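Local coordinates for protein 1,4-dihydroxy-2-naphthoyl-CoA hydrolase (Prochlorococcus marinus, PDB 2HX5) that probably hydrolyses 1,4-dihydroxy-2-naphthoyl-CoA to 1,4-dihydroxy-2-naphthoate and CoA, a step of phylloquinone (vitamin K1) biosynthesis, at residues W33-W38 with F100-F106. Numbering follows the deposited sequence. Where two conformers were deposited one is given.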
loop_
_atom_site.group_PDB
_atom_site.type_symbol
_atom_site.label_atom_id
_atom_site.label_comp_id
_atom_site.label_asym_id
_atom_site.label_seq_id
_atom_site.Cartn_x
_atom_site.Cartn_y
_atom_site.Cartn_z
ATOM N N TRP A 33 -9.054 3.033 3.912
ATOM C CA TRP A 33 -10.499 2.890 3.702
ATOM C C TRP A 33 -11.270 4.135 4.147
ATOM O O TRP A 33 -12.267 4.555 3.534
ATOM C CB TRP A 33 -11.071 1.679 4.431
ATOM C CG TRP A 33 -10.479 0.342 3.990
ATOM C CD1 TRP A 33 -9.660 0.095 2.950
ATOM C CD2 TRP A 33 -10.610 -0.876 4.688
ATOM N NE1 TRP A 33 -9.317 -1.236 2.916
ATOM C CE2 TRP A 33 -9.881 -1.862 3.983
ATOM C CE3 TRP A 33 -11.301 -1.243 5.849
ATOM C CZ2 TRP A 33 -9.805 -3.189 4.417
ATOM C CZ3 TRP A 33 -11.238 -2.551 6.252
ATOM C CH2 TRP A 33 -10.497 -3.510 5.538
ATOM N N CYS A 34 -10.849 4.709 5.273
ATOM C CA CYS A 34 -11.480 5.953 5.724
ATOM C C CYS A 34 -11.330 7.078 4.729
ATOM O O CYS A 34 -12.295 7.713 4.304
ATOM C CB CYS A 34 -10.874 6.385 7.039
ATOM S SG CYS A 34 -11.251 5.379 8.508
ATOM N N HIS A 35 -10.105 7.286 4.271
ATOM C CA HIS A 35 -9.851 8.365 3.346
ATOM C C HIS A 35 -10.633 8.162 2.058
ATOM O O HIS A 35 -11.278 9.078 1.513
ATOM C CB HIS A 35 -8.363 8.527 3.090
ATOM C CG HIS A 35 -7.951 9.809 2.408
ATOM N ND1 HIS A 35 -8.270 10.123 1.097
ATOM C CD2 HIS A 35 -7.187 10.825 2.871
ATOM C CE1 HIS A 35 -7.689 11.283 0.798
ATOM N NE2 HIS A 35 -7.073 11.744 1.865
ATOM N N GLU A 36 -10.596 6.925 1.553
ATOM C CA GLU A 36 -11.365 6.654 0.330
ATOM C C GLU A 36 -12.862 6.839 0.531
ATOM O O GLU A 36 -13.551 7.315 -0.364
ATOM C CB GLU A 36 -11.127 5.226 -0.154
ATOM C CG GLU A 36 -9.721 4.931 -0.607
ATOM C CD GLU A 36 -9.478 3.558 -1.226
ATOM O OE1 GLU A 36 -10.458 2.797 -1.299
ATOM O OE2 GLU A 36 -8.330 3.305 -1.649
ATOM N N SER A 37 -13.398 6.478 1.697
ATOM C CA SER A 37 -14.835 6.697 1.946
ATOM C C SER A 37 -15.201 8.165 2.062
ATOM O O SER A 37 -16.307 8.565 1.724
ATOM C CB SER A 37 -15.332 5.926 3.169
ATOM O OG SER A 37 -14.973 6.554 4.394
ATOM N N TRP A 38 -14.274 8.971 2.573
ATOM C CA TRP A 38 -14.457 10.415 2.629
ATOM C C TRP A 38 -14.540 10.977 1.185
ATOM O O TRP A 38 -15.442 11.736 0.835
ATOM C CB TRP A 38 -13.325 11.057 3.416
ATOM C CG TRP A 38 -13.286 12.566 3.308
ATOM C CD1 TRP A 38 -14.272 13.422 3.623
ATOM C CD2 TRP A 38 -12.174 13.351 2.884
ATOM N NE1 TRP A 38 -13.854 14.724 3.436
ATOM C CE2 TRP A 38 -12.561 14.710 2.973
ATOM C CE3 TRP A 38 -10.880 13.047 2.450
ATOM C CZ2 TRP A 38 -11.694 15.779 2.580
ATOM C CZ3 TRP A 38 -10.026 14.083 2.142
ATOM C CH2 TRP A 38 -10.440 15.428 2.188
ATOM N N PHE A 100 -12.048 20.609 10.213
ATOM C CA PHE A 100 -13.116 19.656 10.415
ATOM C C PHE A 100 -12.518 18.280 10.749
ATOM O O PHE A 100 -11.319 18.020 10.492
ATOM C CB PHE A 100 -14.064 19.582 9.205
ATOM C CG PHE A 100 -13.486 18.925 7.989
ATOM C CD1 PHE A 100 -12.687 19.637 7.112
ATOM C CD2 PHE A 100 -13.734 17.584 7.727
ATOM C CE1 PHE A 100 -12.122 19.047 6.005
ATOM C CE2 PHE A 100 -13.172 16.978 6.611
ATOM C CZ PHE A 100 -12.365 17.737 5.751
ATOM N N GLN A 101 -13.334 17.421 11.312
ATOM C CA GLN A 101 -12.950 16.005 11.460
ATOM C C GLN A 101 -14.110 15.132 11.000
ATOM O O GLN A 101 -15.232 15.597 10.837
ATOM C CB GLN A 101 -12.484 15.738 12.874
ATOM C CG GLN A 101 -13.461 15.950 13.916
ATOM C CD GLN A 101 -12.859 15.867 15.323
ATOM O OE1 GLN A 101 -11.626 16.034 15.561
ATOM N NE2 GLN A 101 -13.711 15.561 16.242
ATOM N N VAL A 102 -13.763 13.883 10.683
ATOM C CA VAL A 102 -14.696 12.860 10.287
ATOM C C VAL A 102 -14.463 11.651 11.157
ATOM O O VAL A 102 -13.337 11.201 11.259
ATOM C CB VAL A 102 -14.589 12.482 8.788
ATOM C CG1 VAL A 102 -15.703 11.559 8.427
ATOM C CG2 VAL A 102 -14.561 13.767 7.896
ATOM N N HIS A 103 -15.551 11.141 11.716
ATOM C CA HIS A 103 -15.569 9.898 12.460
ATOM C C HIS A 103 -16.109 8.808 11.529
ATOM O O HIS A 103 -17.099 9.030 10.792
ATOM C CB HIS A 103 -16.426 10.028 13.723
ATOM C CG HIS A 103 -16.446 8.818 14.586
ATOM N ND1 HIS A 103 -17.406 7.849 14.421
ATOM C CD2 HIS A 103 -15.695 8.452 15.665
ATOM C CE1 HIS A 103 -17.249 6.925 15.357
ATOM N NE2 HIS A 103 -16.211 7.269 16.122
ATOM N N PHE A 104 -15.496 7.621 11.563
ATOM C CA PHE A 104 -15.833 6.523 10.711
ATOM C C PHE A 104 -16.133 5.345 11.599
ATOM O O PHE A 104 -15.281 4.934 12.410
ATOM C CB PHE A 104 -14.632 6.172 9.831
ATOM C CG PHE A 104 -14.121 7.313 8.974
ATOM C CD1 PHE A 104 -13.232 8.249 9.450
ATOM C CD2 PHE A 104 -14.574 7.436 7.658
ATOM C CE1 PHE A 104 -12.767 9.282 8.658
ATOM C CE2 PHE A 104 -14.099 8.448 6.883
ATOM C CZ PHE A 104 -13.186 9.371 7.383
ATOM N N GLU A 105 -17.303 4.733 11.444
ATOM C CA GLU A 105 -17.639 3.517 12.192
ATOM C C GLU A 105 -17.790 2.349 11.199
ATOM O O GLU A 105 -18.517 2.501 10.199
ATOM C CB GLU A 105 -18.949 3.759 12.928
ATOM C CG GLU A 105 -19.445 2.648 13.688
ATOM C CD GLU A 105 -20.815 2.967 14.316
ATOM O OE1 GLU A 105 -20.930 3.991 14.995
ATOM O OE2 GLU A 105 -21.762 2.208 14.070
ATOM N N PHE A 106 -17.125 1.225 11.446
ATOM C CA PHE A 106 -17.148 0.066 10.551
ATOM C C PHE A 106 -17.898 -1.038 11.220
ATOM O O PHE A 106 -17.510 -1.447 12.343
ATOM C CB PHE A 106 -15.730 -0.427 10.307
ATOM C CG PHE A 106 -14.887 0.522 9.517
ATOM C CD1 PHE A 106 -14.276 1.579 10.153
ATOM C CD2 PHE A 106 -14.672 0.346 8.137
ATOM C CE1 PHE A 106 -13.506 2.473 9.445
ATOM C CE2 PHE A 106 -13.869 1.228 7.416
ATOM C CZ PHE A 106 -13.295 2.309 8.070
#
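Phe104 lies with one face under Cys34, whose CB sits 3.6 Å from the ring centroid, almost exactly on the normal; CG1 of Val102 covers the opposite face. Cys34 SG, anti to its own carbonyl carbon (chi1 -70°), leans over the same face as its CB, 3.5 Å from Phe104 CG, and also meets the neighbouring Phe106 ring at its edge, 3.7 Å from CZ. One thiol thus makes two sulfur-aromatic contacts, face-on and edge-on. At the rim of Phe104, CE2 lies 3.2 Å from Ser37 OG. In the conformer given, that hydroxyl turns back on its helix and donates to Cys34 O (2.9 Å), which also accepts from Trp38 N. Trp33 brings CE3 to within 3.9 Å of Phe106 CE2, while the five-membered ring of Trp38 and the Phe100 ring are set obliquely, planes at 40°, with Trp38 CZ2 3.8 Å from Phe100 CZ. Segment 33-38, on helix 29-45, runs at 113° to segment 100-106 of strand 99-108, in the hot-dog arrangement of a long helix wrapped by an antiparallel sheet. His120 stacks on Phe100. No hydrogen bond joins residues 33-38 to 100-106, so dispersion and sulfur-aromatic contacts hold this buried interface, and the given serine conformer is satisfied within the helix.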